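Local coordinates for DUF3829 family protein (Bacteroides vulgatus, PDB 4YJW), which is of unknown function, an all-helical member of the DUF3829 family made with a signal sequence and probably a lipoprotein, at residues L26-D31 with Q65-V70; K39-Y44 with E101-Y106; F69-G74 with R91-I96; L108-Q113 with D118-A123. One frame throughout, in Å; residues are numbered along the deposited sequence.

Interaction 1 of 4, residues L26-D31 with Q65-V70; sequences LKILKD and QDTVFV
A short crossing helix laid over a long helical bundle makes this contact: I28, on helix 10-32, reaches across to one turn of helix 64-71 and touches D66, T67 and V70. The two axes pass 10.6 Å apart, with their N-to-C directions 114° from each other, so the short helix runs across the long one and not along it. One side chain does nearly all the touching from the side of helix 10-32. The CD1 methyl of I28 lies 3.7 Å from the carbonyl carbon C of D66 and 3.8 Å from the CB of the same residue. With chi1 at -146°, well off a staggered position, and chi2 extended at 174°, I28 holds that methyl out toward helix 64-71. T67 is met at about a right angle, its OG1 3.5 Å from I28 CD1, a van der Waals contact; the hydroxyl itself is hydrogen-bonded to the backbone O of S63, just before the short helix. On the next turn the CG2 methyl of V70 stands 4.1 Å from I28 CD1. No hydrogen bond joins the two segments. K27 NZ and D66 OD2 carry opposite charges but remain 6.3 Å apart, too far to pair. Around this patch Y89 of helix 79-111 packs on both I28 and V70, V62 touches I28 from the preceding loop, and T24, one turn back on helix 10-32, lies against D66 and V70.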
loop_
_atom_site.group_PDB
_atom_site.type_symbol
_atom_site.label_atom_id
_atom_site.label_comp_id
_atom_site.label_asym_id
_atom_site.label_seq_id
_atom_site.Cartn_x
_atom_site.Cartn_y
_atom_site.Cartn_z
ATOM N N LEU A 26 10.940 1.538 -4.944
ATOM C CA LEU A 26 11.266 0.104 -4.863
ATOM C C LEU A 26 11.326 -0.364 -3.394
ATOM O O LEU A 26 10.719 -1.381 -3.040
ATOM C CB LEU A 26 12.620 -0.174 -5.555
ATOM C CG LEU A 26 12.631 -0.333 -7.071
ATOM C CD1 LEU A 26 14.074 -0.441 -7.573
ATOM C CD2 LEU A 26 11.885 -1.581 -7.510
ATOM N N LYS A 27 12.032 0.396 -2.546
ATOM C CA LYS A 27 12.201 0.079 -1.123
ATOM C C LYS A 27 10.899 0.179 -0.349
ATOM O O LYS A 27 10.571 -0.720 0.426
ATOM C CB LYS A 27 13.226 1.039 -0.472
ATOM C CG LYS A 27 14.671 0.754 -0.811
ATOM C CD LYS A 27 15.586 1.818 -0.220
ATOM C CE LYS A 27 16.976 1.775 -0.815
ATOM N NZ LYS A 27 17.828 2.888 -0.310
ATOM N N ILE A 28 10.181 1.295 -0.523
ATOM C CA ILE A 28 8.953 1.557 0.225
ATOM C C ILE A 28 7.824 0.555 -0.187
ATOM O O ILE A 28 7.171 -0.008 0.695
ATOM C CB ILE A 28 8.552 3.061 0.109
ATOM C CG1 ILE A 28 7.899 3.549 1.414
ATOM C CG2 ILE A 28 7.729 3.405 -1.124
ATOM C CD1 ILE A 28 7.580 5.034 1.530
ATOM N N LEU A 29 7.699 0.235 -1.481
ATOM C CA LEU A 29 6.618 -0.652 -1.927
ATOM C C LEU A 29 6.862 -2.117 -1.505
ATOM O O LEU A 29 5.895 -2.832 -1.248
ATOM C CB LEU A 29 6.359 -0.524 -3.438
ATOM C CG LEU A 29 5.760 0.840 -3.891
ATOM C CD1 LEU A 29 5.821 1.006 -5.402
ATOM C CD2 LEU A 29 4.334 1.006 -3.423
ATOM N N LYS A 30 8.126 -2.524 -1.363
ATOM C CA LYS A 30 8.477 -3.856 -0.885
ATOM C C LYS A 30 8.037 -4.022 0.593
ATOM O O LYS A 30 7.464 -5.053 0.954
ATOM C CB LYS A 30 9.987 -4.095 -1.019
ATOM C CG LYS A 30 10.393 -5.521 -0.642
ATOM C CD LYS A 30 11.857 -5.586 -0.243
ATOM C CE LYS A 30 12.207 -6.916 0.392
ATOM N NZ LYS A 30 12.428 -7.979 -0.624
ATOM N N ASP A 31 8.298 -3.014 1.430
ATOM C CA ASP A 31 7.947 -3.128 2.854
ATOM C C ASP A 31 6.502 -2.764 3.175
ATOM O O ASP A 31 5.964 -3.282 4.162
ATOM C CB ASP A 31 8.889 -2.273 3.707
ATOM C CG ASP A 31 10.354 -2.681 3.635
ATOM O OD1 ASP A 31 10.635 -3.907 3.644
ATOM O OD2 ASP A 31 11.217 -1.780 3.599
ATOM N N GLN A 65 10.028 10.100 6.046
ATOM C CA GLN A 65 10.562 11.004 5.025
ATOM C C GLN A 65 10.479 10.331 3.626
ATOM O O GLN A 65 10.180 11.016 2.653
ATOM C CB GLN A 65 11.981 11.474 5.363
ATOM C CG GLN A 65 12.676 12.362 4.303
ATOM C CD GLN A 65 11.869 13.510 3.702
ATOM O OE1 GLN A 65 11.773 13.664 2.464
ATOM N NE2 GLN A 65 11.335 14.380 4.543
ATOM N N ASP A 66 10.676 9.003 3.534
ATOM C CA ASP A 66 10.481 8.327 2.233
ATOM C C ASP A 66 9.022 8.444 1.763
ATOM O O ASP A 66 8.772 8.622 0.569
ATOM C CB ASP A 66 10.878 6.848 2.307
ATOM C CG ASP A 66 12.382 6.599 2.295
ATOM O OD1 ASP A 66 13.148 7.568 2.087
ATOM O OD2 ASP A 66 12.786 5.438 2.480
ATOM N N THR A 67 8.068 8.358 2.705
ATOM C CA THR A 67 6.625 8.494 2.443
ATOM C C THR A 67 6.355 9.892 1.869
ATOM O O THR A 67 5.676 10.009 0.851
ATOM C CB THR A 67 5.811 8.223 3.728
ATOM O OG1 THR A 67 6.055 6.880 4.145
ATOM C CG2 THR A 67 4.319 8.373 3.510
ATOM N N VAL A 68 6.893 10.930 2.516
ATOM C CA VAL A 68 6.736 12.319 2.056
ATOM C C VAL A 68 7.305 12.464 0.629
ATOM O O VAL A 68 6.668 13.086 -0.238
ATOM C CB VAL A 68 7.402 13.328 3.026
ATOM C CG1 VAL A 68 7.401 14.743 2.441
ATOM C CG2 VAL A 68 6.725 13.300 4.391
ATOM N N PHE A 69 8.499 11.897 0.396
ATOM C CA PHE A 69 9.167 12.015 -0.888
ATOM C C PHE A 69 8.325 11.404 -2.010
ATOM O O PHE A 69 8.120 12.064 -3.031
ATOM C CB PHE A 69 10.582 11.395 -0.852
ATOM C CG PHE A 69 11.425 11.679 -2.083
ATOM C CD1 PHE A 69 11.958 12.945 -2.306
ATOM C CD2 PHE A 69 11.742 10.663 -2.983
ATOM C CE1 PHE A 69 12.752 13.202 -3.432
ATOM C CE2 PHE A 69 12.534 10.921 -4.100
ATOM C CZ PHE A 69 13.017 12.190 -4.331
ATOM N N VAL A 70 7.811 10.182 -1.819
ATOM C CA VAL A 70 7.064 9.524 -2.897
ATOM C C VAL A 70 5.630 10.089 -3.027
ATOM O O VAL A 70 5.040 9.981 -4.102
ATOM C CB VAL A 70 7.054 7.988 -2.795
ATOM C CG1 VAL A 70 8.482 7.425 -2.892
ATOM C CG2 VAL A 70 6.318 7.485 -1.536
#

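Interaction 2 of 4, residues K39-Y44 with E101-Y106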
loop_
_atom_site.group_PDB
_atom_site.type_symbol
_atom_site.label_atom_id
_atom_site.label_comp_id
_atom_site.label_asym_id
_atom_site.label_seq_id
_atom_site.Cartn_x
_atom_site.Cartn_y
_atom_site.Cartn_z
ATOM N N LYS A 39 -2.255 -11.991 2.660
ATOM C CA LYS A 39 -2.919 -13.297 2.572
ATOM C C LYS A 39 -3.153 -13.912 3.953
ATOM O O LYS A 39 -4.204 -14.548 4.160
ATOM C CB LYS A 39 -2.087 -14.285 1.723
ATOM C CG LYS A 39 -2.063 -13.976 0.235
ATOM C CD LYS A 39 -1.170 -15.028 -0.448
ATOM C CE LYS A 39 -0.518 -14.568 -1.720
ATOM N NZ LYS A 39 0.484 -15.562 -2.200
ATOM N N ALA A 40 -2.166 -13.780 4.884
ATOM C CA ALA A 40 -2.310 -14.344 6.245
ATOM C C ALA A 40 -3.439 -13.635 7.021
ATOM O O ALA A 40 -4.222 -14.294 7.704
ATOM C CB ALA A 40 -0.991 -14.253 7.015
ATOM N N VAL A 41 -3.551 -12.301 6.866
ATOM C CA VAL A 41 -4.626 -11.527 7.516
ATOM C C VAL A 41 -5.988 -11.977 6.944
ATOM O O VAL A 41 -6.934 -12.169 7.699
ATOM C CB VAL A 41 -4.400 -10.002 7.370
ATOM C CG1 VAL A 41 -5.675 -9.222 7.749
ATOM C CG2 VAL A 41 -3.213 -9.569 8.250
ATOM N N LEU A 42 -6.076 -12.205 5.638
ATOM C CA LEU A 42 -7.350 -12.698 5.077
ATOM C C LEU A 42 -7.722 -14.062 5.677
ATOM O O LEU A 42 -8.865 -14.270 6.031
ATOM C CB LEU A 42 -7.273 -12.780 3.552
ATOM C CG LEU A 42 -7.155 -11.435 2.814
ATOM C CD1 LEU A 42 -6.947 -11.665 1.336
ATOM C CD2 LEU A 42 -8.411 -10.581 2.997
ATOM N N GLY A 43 -6.741 -14.942 5.861
ATOM C CA GLY A 43 -6.999 -16.239 6.489
ATOM C C GLY A 43 -7.494 -16.086 7.926
ATOM O O GLY A 43 -8.410 -16.806 8.345
ATOM N N TYR A 44 -6.982 -15.071 8.660
ATOM C CA TYR A 44 -7.385 -14.812 10.048
ATOM C C TYR A 44 -8.825 -14.297 10.116
ATOM O O TYR A 44 -9.445 -14.391 11.168
ATOM C CB TYR A 44 -6.437 -13.818 10.752
ATOM C CG TYR A 44 -5.007 -14.298 10.846
ATOM C CD1 TYR A 44 -4.712 -15.651 11.028
ATOM C CD2 TYR A 44 -3.948 -13.400 10.806
ATOM C CE1 TYR A 44 -3.392 -16.105 11.094
ATOM C CE2 TYR A 44 -2.620 -13.841 10.886
ATOM C CZ TYR A 44 -2.350 -15.193 11.036
ATOM O OH TYR A 44 -1.043 -15.658 11.105
ATOM N N GLU A 101 -6.126 -1.536 10.121
ATOM C CA GLU A 101 -7.040 -1.066 11.175
ATOM C C GLU A 101 -8.326 -1.919 11.210
ATOM O O GLU A 101 -8.837 -2.192 12.300
ATOM C CB GLU A 101 -7.394 0.422 11.007
ATOM C CG GLU A 101 -6.252 1.346 11.455
ATOM C CD GLU A 101 -5.832 1.273 12.918
ATOM O OE1 GLU A 101 -6.711 1.086 13.787
ATOM O OE2 GLU A 101 -4.626 1.441 13.202
ATOM N N ASN A 102 -8.874 -2.293 10.021
ATOM C CA ASN A 102 -10.081 -3.138 9.956
ATOM C C ASN A 102 -9.823 -4.475 10.642
ATOM O O ASN A 102 -10.701 -4.960 11.352
ATOM C CB ASN A 102 -10.529 -3.381 8.506
ATOM C CG ASN A 102 -11.223 -2.217 7.862
ATOM O OD1 ASN A 102 -11.672 -1.279 8.530
ATOM N ND2 ASN A 102 -11.305 -2.236 6.525
ATOM N N TYR A 103 -8.636 -5.066 10.432
ATOM C CA TYR A 103 -8.306 -6.352 11.077
ATOM C C TYR A 103 -8.192 -6.160 12.603
ATOM O O TYR A 103 -8.682 -6.991 13.364
ATOM C CB TYR A 103 -7.021 -6.984 10.519
ATOM C CG TYR A 103 -6.667 -8.260 11.257
ATOM C CD1 TYR A 103 -7.510 -9.373 11.205
ATOM C CD2 TYR A 103 -5.614 -8.286 12.171
ATOM C CE1 TYR A 103 -7.287 -10.495 12.001
ATOM C CE2 TYR A 103 -5.356 -9.424 12.947
ATOM C CZ TYR A 103 -6.199 -10.523 12.861
ATOM O OH TYR A 103 -5.974 -11.630 13.646
ATOM N N LYS A 104 -7.572 -5.066 13.047
ATOM C CA LYS A 104 -7.496 -4.791 14.504
ATOM C C LYS A 104 -8.928 -4.712 15.095
ATOM O O LYS A 104 -9.226 -5.381 16.073
ATOM C CB LYS A 104 -6.705 -3.494 14.758
ATOM C CG LYS A 104 -6.763 -3.049 16.226
ATOM C CD LYS A 104 -5.886 -1.801 16.470
ATOM C CE LYS A 104 -6.177 -1.220 17.831
ATOM N NZ LYS A 104 -5.309 -0.044 18.105
ATOM N N THR A 105 -9.813 -3.932 14.469
ATOM C CA THR A 105 -11.221 -3.796 14.885
ATOM C C THR A 105 -11.882 -5.163 14.945
ATOM O O THR A 105 -12.527 -5.491 15.940
ATOM C CB THR A 105 -11.964 -2.881 13.916
ATOM O OG1 THR A 105 -11.328 -1.619 13.968
ATOM C CG2 THR A 105 -13.438 -2.704 14.279
ATOM N N TYR A 106 -11.755 -5.926 13.855
ATOM C CA TYR A 106 -12.322 -7.265 13.733
ATOM C C TYR A 106 -11.869 -8.145 14.893
ATOM O O TYR A 106 -12.705 -8.765 15.528
ATOM C CB TYR A 106 -11.902 -7.893 12.386
ATOM C CG TYR A 106 -12.388 -9.318 12.214
ATOM C CD1 TYR A 106 -13.632 -9.590 11.639
ATOM C CD2 TYR A 106 -11.580 -10.398 12.565
ATOM C CE1 TYR A 106 -14.072 -10.902 11.457
ATOM C CE2 TYR A 106 -12.019 -11.716 12.402
ATOM C CZ TYR A 106 -13.259 -11.958 11.836
ATOM O OH TYR A 106 -13.700 -13.258 11.686
HETATM O O HOH W 1 -11.899 -15.096 11.914
#
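Helices 39-44 and 101-106 run nearly the same way, their N-to-C directions 27° apart and their axes 11.0 Å from each other at closest approach. The backbones come nearest at V41 and Y103, whose CA atoms are separated by 7.3 Å. Such wide spacing is filled by the tyrosine ring of Y103, which reaches across to V41 and Y44, one turn apart on the facing helix, which meet it from the same side of its plane. V41 meets the inner end of that side chain: its CG1 methyl sits 3.8 Å from Y103 CG and equally near Y103 CB. Farther out, Y44 takes over through its own CB, 3.7 Å from Y103 CE1, while its ring atom CD2 lies 3.9 Å from Y103 OH. The ring of Y103 extends toward the facing helix because its CG is trans to the backbone nitrogen (chi1 177°). In the fold this is side-by-side packing of helix 35-44 on the long helix 79-111 of an all-alpha protein, and the loop after helix 35-44 adds to it: P55 touches Y44, and P55 O is hydrogen-bonded to Y103 OH. Y106, one turn further along, makes a polar link through a single water. That water donates to the backbone O of Y44 at 2.7 Å and accepts from Y106 OH at 2.6 Å, lying in the plane of the Y106 ring at its edge. R127 also bonds to Y106 OH through its NH2, tying a third helix, 121-159, to the same hydroxyl.

Interaction 3 of 4, residues F69-G74 with R91-I96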
loop_
_atom_site.group_PDB
_atom_site.type_symbol
_atom_site.label_atom_id
_atom_site.label_comp_id
_atom_site.label_asym_id
_atom_site.label_seq_id
_atom_site.Cartn_x
_atom_site.Cartn_y
_atom_site.Cartn_z
ATOM N N PHE A 69 8.499 11.897 0.396
ATOM C CA PHE A 69 9.167 12.015 -0.888
ATOM C C PHE A 69 8.325 11.404 -2.010
ATOM O O PHE A 69 8.120 12.064 -3.031
ATOM C CB PHE A 69 10.582 11.395 -0.852
ATOM C CG PHE A 69 11.425 11.679 -2.083
ATOM C CD1 PHE A 69 11.958 12.945 -2.306
ATOM C CD2 PHE A 69 11.742 10.663 -2.983
ATOM C CE1 PHE A 69 12.752 13.202 -3.432
ATOM C CE2 PHE A 69 12.534 10.921 -4.100
ATOM C CZ PHE A 69 13.017 12.190 -4.331
ATOM N N VAL A 70 7.811 10.182 -1.819
ATOM C CA VAL A 70 7.064 9.524 -2.897
ATOM C C VAL A 70 5.630 10.089 -3.027
ATOM O O VAL A 70 5.040 9.981 -4.102
ATOM C CB VAL A 70 7.054 7.988 -2.795
ATOM C CG1 VAL A 70 8.482 7.425 -2.892
ATOM C CG2 VAL A 70 6.318 7.485 -1.536
ATOM N N SER A 71 5.069 10.641 -1.930
ATOM C CA SER A 71 3.699 11.185 -1.925
ATOM C C SER A 71 3.611 12.482 -2.677
ATOM O O SER A 71 2.519 12.859 -3.103
ATOM C CB SER A 71 3.224 11.433 -0.492
ATOM O OG SER A 71 3.011 10.208 0.179
ATOM N N ASN A 72 4.740 13.187 -2.812
ATOM C CA ASN A 72 4.811 14.491 -3.463
ATOM C C ASN A 72 5.794 14.463 -4.647
ATOM O O ASN A 72 6.833 15.139 -4.601
ATOM C CB ASN A 72 5.199 15.574 -2.439
ATOM C CG ASN A 72 4.266 15.648 -1.263
ATOM O OD1 ASN A 72 4.527 15.069 -0.205
ATOM N ND2 ASN A 72 3.126 16.302 -1.439
ATOM N N PRO A 73 5.474 13.716 -5.745
ATOM C CA PRO A 73 6.384 13.707 -6.907
ATOM C C PRO A 73 6.604 15.118 -7.447
ATOM O O PRO A 73 5.674 15.920 -7.449
ATOM C CB PRO A 73 5.663 12.816 -7.926
ATOM C CG PRO A 73 4.252 12.757 -7.486
ATOM C CD PRO A 73 4.282 12.875 -5.998
ATOM N N GLY A 74 7.844 15.422 -7.807
ATOM C CA GLY A 74 8.257 16.729 -8.297
ATOM C C GLY A 74 7.807 17.042 -9.709
ATOM O O GLY A 74 7.234 16.185 -10.395
ATOM N N ARG A 91 -3.993 6.734 -2.357
ATOM C CA ARG A 91 -4.944 5.636 -2.222
ATOM C C ARG A 91 -4.284 4.432 -1.575
ATOM O O ARG A 91 -4.904 3.793 -0.724
ATOM C CB ARG A 91 -5.532 5.235 -3.580
ATOM C CG ARG A 91 -6.437 6.317 -4.166
ATOM C CD ARG A 91 -6.943 5.951 -5.545
ATOM N NE ARG A 91 -7.727 7.040 -6.136
ATOM C CZ ARG A 91 -9.043 7.189 -5.992
ATOM N NH1 ARG A 91 -9.744 6.317 -5.276
ATOM N NH2 ARG A 91 -9.664 8.215 -6.558
ATOM N N LEU A 92 -3.011 4.158 -1.929
ATOM C CA LEU A 92 -2.269 3.037 -1.336
ATOM C C LEU A 92 -2.045 3.249 0.176
ATOM O O LEU A 92 -2.301 2.314 0.950
ATOM C CB LEU A 92 -0.939 2.809 -2.074
ATOM C CG LEU A 92 -0.087 1.622 -1.603
ATOM C CD1 LEU A 92 -0.818 0.287 -1.795
ATOM C CD2 LEU A 92 1.192 1.568 -2.380
ATOM N N PHE A 93 -1.613 4.455 0.609
ATOM C CA PHE A 93 -1.414 4.737 2.040
ATOM C C PHE A 93 -2.733 4.647 2.835
ATOM O O PHE A 93 -2.730 4.099 3.944
ATOM C CB PHE A 93 -0.747 6.090 2.267
ATOM C CG PHE A 93 0.677 6.093 1.771
ATOM C CD1 PHE A 93 1.559 5.085 2.130
ATOM C CD2 PHE A 93 1.155 7.139 0.989
ATOM C CE1 PHE A 93 2.880 5.093 1.667
ATOM C CE2 PHE A 93 2.475 7.136 0.518
ATOM C CZ PHE A 93 3.317 6.098 0.835
ATOM N N ARG A 94 -3.836 5.170 2.276
ATOM C CA ARG A 94 -5.149 5.104 2.930
ATOM C C ARG A 94 -5.634 3.661 3.017
ATOM O O ARG A 94 -6.188 3.273 4.055
ATOM C CB ARG A 94 -6.183 5.961 2.191
ATOM C CG ARG A 94 -6.132 7.442 2.556
ATOM C CD ARG A 94 -7.061 8.228 1.649
ATOM N NE ARG A 94 -7.193 9.631 2.042
ATOM C CZ ARG A 94 -8.348 10.224 2.326
ATOM N NH1 ARG A 94 -9.485 9.538 2.283
ATOM N NH2 ARG A 94 -8.376 11.505 2.664
ATOM N N SER A 95 -5.410 2.860 1.932
ATOM C CA SER A 95 -5.822 1.445 1.839
ATOM C C SER A 95 -5.043 0.577 2.812
ATOM O O SER A 95 -5.633 -0.335 3.418
ATOM C CB SER A 95 -5.682 0.906 0.417
ATOM O OG SER A 95 -6.651 1.501 -0.432
ATOM N N ILE A 96 -3.733 0.868 2.992
ATOM C CA ILE A 96 -2.885 0.137 3.949
ATOM C C ILE A 96 -3.426 0.367 5.336
ATOM O O ILE A 96 -3.620 -0.586 6.097
ATOM C CB ILE A 96 -1.379 0.545 3.841
ATOM C CG1 ILE A 96 -0.700 -0.112 2.608
ATOM C CG2 ILE A 96 -0.597 0.169 5.131
ATOM C CD1 ILE A 96 -0.552 -1.801 2.668
#
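F93 has the most surface buried here, and S71 and V70 are the residues that cover it. The phenylalanine projects from helix 79-111 toward the last turn of helix 64-71, and the outer part of its ring does the touching. S71 comes closest: its OG is 3.1 Å from F93 CE2 and 3.7 Å from F93 CD2, an oblique approach that is neither over the face nor at the edge. The serine hydroxyl is not left to the ring for a polar partner, because OG is hydrogen-bonded to the backbone O of T67 one turn earlier. A chi1 of -70° sets it beside its own backbone nitrogen, where it can lean back to that carbonyl and still rest against the phenylalanine. V70 meets the ring differently. Its CG2 methyl lies at the ring edge, near the plane, 4.1 Å from F93 CZ, and the two side chains cross at about a right angle. No hydrogen bond passes between the segments. L32 of helix 10-32 also packs on F93, so the ring stands where three helices come together, and Y89, one turn before F93, extends the same side of the long helix to V70. Beyond S71 the chain leaves helical geometry at N72. This is plain helix-end packing in an all-alpha fold: the C-terminal turn of a short helix resting on an aromatic side chain of a long one.

Interaction 4 of 4, residues L108-Q113 with D118-A123; sequences LYMQDQ and DNNALA
The hydroxyl of Y109 is held from two sides: it donates to OD1 of D118 over 2.7 Å and accepts the backbone N-H of A123 over 3.2 Å, with an N-H...O angle of 146°. The contact closes a helical hairpin, in which the long helices 79-111 and 121-159 are joined through the short helix 114-117, and Y109 spans from the end of the first to the beginning of the second. D118 OD1 accepts this hydrogen bond on its syn lone pair, the side of its other oxygen, with the carboxylate plane turned 75° from the ring, at whose edge it sits. That second oxygen, OD2, accepts from the backbone N of L122 over 2.9 Å, the donor lying above the carboxylate plane. One carboxylate therefore ties the tyrosine to the first turn of the new helix, and a type I' turn from D118 to A121 brings the chain round into it. Buried at its centre, the Y109 ring is also packed by apolar groups. L122 lies over one face, its CD2 4.0 Å from the ring centroid in a CH-pi contact 21° off the normal, while A123 CB approaches Y109 CE1 at 3.8 Å. Y115 of the connecting helix touches Y109, M110 and N120 alike. M110, a selenomethionine whose chain is bent at chi2 and chi3, turns its end toward the second helix, where its SE atom comes to 4.3 Å from A123 CB.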
loop_
_atom_site.group_PDB
_atom_site.type_symbol
_atom_site.label_atom_id
_atom_site.label_comp_id
_atom_site.label_asym_id
_atom_site.label_seq_id
_atom_site.Cartn_x
_atom_site.Cartn_y
_atom_site.Cartn_z
ATOM N N LEU A 108 -10.677 -7.444 17.922
ATOM C CA LEU A 108 -11.209 -6.987 19.217
ATOM C C LEU A 108 -12.714 -7.266 19.347
ATOM O O LEU A 108 -13.173 -7.674 20.421
ATOM C CB LEU A 108 -10.917 -5.493 19.404
ATOM C CG LEU A 108 -9.402 -5.103 19.408
ATOM C CD1 LEU A 108 -9.214 -3.626 19.808
ATOM C CD2 LEU A 108 -8.566 -6.022 20.340
ATOM N N TYR A 109 -13.460 -7.092 18.246
ATOM C CA TYR A 109 -14.909 -7.315 18.166
ATOM C C TYR A 109 -15.225 -8.820 18.267
ATOM O O TYR A 109 -16.252 -9.184 18.848
ATOM C CB TYR A 109 -15.441 -6.647 16.872
ATOM C CG TYR A 109 -16.653 -7.269 16.208
ATOM C CD1 TYR A 109 -16.507 -8.274 15.252
ATOM C CD2 TYR A 109 -17.920 -6.716 16.373
ATOM C CE1 TYR A 109 -17.605 -8.792 14.569
ATOM C CE2 TYR A 109 -19.032 -7.245 15.716
ATOM C CZ TYR A 109 -18.864 -8.269 14.797
ATOM O OH TYR A 109 -19.939 -8.792 14.119
HETATM N N MSE A 110 -14.366 -9.700 17.704
HETATM C CA MSE A 110 -14.596 -11.146 17.851
HETATM C C MSE A 110 -14.263 -11.587 19.298
HETATM O O MSE A 110 -15.042 -12.314 19.928
HETATM C CB MSE A 110 -13.719 -11.962 16.857
HETATM C CG MSE A 110 -14.075 -11.764 15.377
HETATM SE SE MSE A 110 -15.977 -12.079 14.981
HETATM C CE MSE A 110 -16.054 -14.002 15.427
ATOM N N GLN A 111 -13.093 -11.167 19.806
ATOM C CA GLN A 111 -12.604 -11.619 21.119
ATOM C C GLN A 111 -13.382 -11.057 22.313
ATOM O O GLN A 111 -13.331 -11.672 23.381
ATOM C CB GLN A 111 -11.109 -11.328 21.262
ATOM C CG GLN A 111 -10.319 -12.276 20.341
ATOM C CD GLN A 111 -8.824 -12.131 20.403
ATOM O OE1 GLN A 111 -8.268 -11.124 20.879
ATOM N NE2 GLN A 111 -8.133 -13.129 19.876
ATOM N N ASP A 112 -14.107 -9.932 22.154
ATOM C CA ASP A 112 -14.881 -9.402 23.285
ATOM C C ASP A 112 -16.359 -9.811 23.137
ATOM O O ASP A 112 -17.220 -9.299 23.860
ATOM C CB ASP A 112 -14.698 -7.877 23.441
ATOM C CG ASP A 112 -15.385 -7.010 22.401
ATOM O OD1 ASP A 112 -16.128 -7.564 21.558
ATOM O OD2 ASP A 112 -15.128 -5.780 22.388
ATOM N N GLN A 113 -16.648 -10.713 22.164
ATOM C CA GLN A 113 -17.973 -11.304 21.889
ATOM C C GLN A 113 -19.012 -10.283 21.366
ATOM O O GLN A 113 -20.213 -10.591 21.371
ATOM C CB GLN A 113 -18.533 -12.027 23.142
ATOM C CG GLN A 113 -17.669 -13.182 23.635
ATOM C CD GLN A 113 -18.202 -13.744 24.924
ATOM O OE1 GLN A 113 -19.061 -14.634 24.937
ATOM N NE2 GLN A 113 -17.717 -13.217 26.040
ATOM N N ASP A 118 -24.536 -8.321 17.120
ATOM C CA ASP A 118 -25.014 -7.885 15.796
ATOM C C ASP A 118 -25.073 -9.074 14.803
ATOM O O ASP A 118 -25.087 -8.861 13.589
ATOM C CB ASP A 118 -24.138 -6.739 15.250
ATOM C CG ASP A 118 -22.756 -7.167 14.786
ATOM O OD1 ASP A 118 -22.348 -8.295 15.110
ATOM O OD2 ASP A 118 -22.117 -6.399 14.043
ATOM N N ASN A 119 -25.074 -10.318 15.326
ATOM C CA ASN A 119 -25.107 -11.574 14.549
ATOM C C ASN A 119 -24.099 -11.539 13.379
ATOM O O ASN A 119 -24.474 -11.727 12.215
ATOM C CB ASN A 119 -26.527 -11.885 14.035
ATOM C CG ASN A 119 -26.690 -13.276 13.435
ATOM O OD1 ASN A 119 -25.969 -14.230 13.761
ATOM N ND2 ASN A 119 -27.604 -13.403 12.497
ATOM N N ASN A 120 -22.832 -11.211 13.698
ATOM C CA ASN A 120 -21.708 -11.150 12.748
ATOM C C ASN A 120 -21.892 -10.136 11.587
ATOM O O ASN A 120 -21.213 -10.283 10.563
ATOM C CB ASN A 120 -21.415 -12.550 12.171
ATOM C CG ASN A 120 -20.857 -13.496 13.202
ATOM O OD1 ASN A 120 -19.717 -13.358 13.675
ATOM N ND2 ASN A 120 -21.649 -14.474 13.575
ATOM N N ALA A 121 -22.763 -9.106 11.734
ATOM C CA ALA A 121 -22.966 -8.110 10.668
ATOM C C ALA A 121 -21.673 -7.336 10.395
ATOM O O ALA A 121 -21.279 -7.186 9.233
ATOM C CB ALA A 121 -24.083 -7.150 11.021
ATOM N N LEU A 122 -20.989 -6.876 11.458
ATOM C CA LEU A 122 -19.721 -6.169 11.249
ATOM C C LEU A 122 -18.641 -7.154 10.743
ATOM O O LEU A 122 -17.814 -6.759 9.926
ATOM C CB LEU A 122 -19.257 -5.443 12.529
ATOM C CG LEU A 122 -17.951 -4.631 12.387
ATOM C CD1 LEU A 122 -18.125 -3.438 11.442
ATOM C CD2 LEU A 122 -17.427 -4.189 13.723
ATOM N N ALA A 123 -18.669 -8.434 11.193
ATOM C CA ALA A 123 -17.694 -9.436 10.719
ATOM C C ALA A 123 -17.777 -9.565 9.198
ATOM O O ALA A 123 -16.745 -9.487 8.541
ATOM C CB ALA A 123 -17.961 -10.798 11.377
#

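In the fold
All four contacts are spread along one elongated helical bundle, and helix 79-111 enters three of them. Interactions 1 and 3 are neighbours, centres about 8 Å apart, sharing F69 and V70 on helix 64-71; they touch through L29 with L92 and T67 with F93. Toward the other end lie interactions 2 and 4, centres about 13 Å apart, where Y106 packs on A123. Interactions 1 and 4 are farthest apart, at about 35 Å between centres. Along the chain, interaction 3 is nested within the loop closed by interaction 2, whose segments alternate with those of interaction 1, while interaction 4 follows them all. The short helices thus pack at separate levels against the long ones.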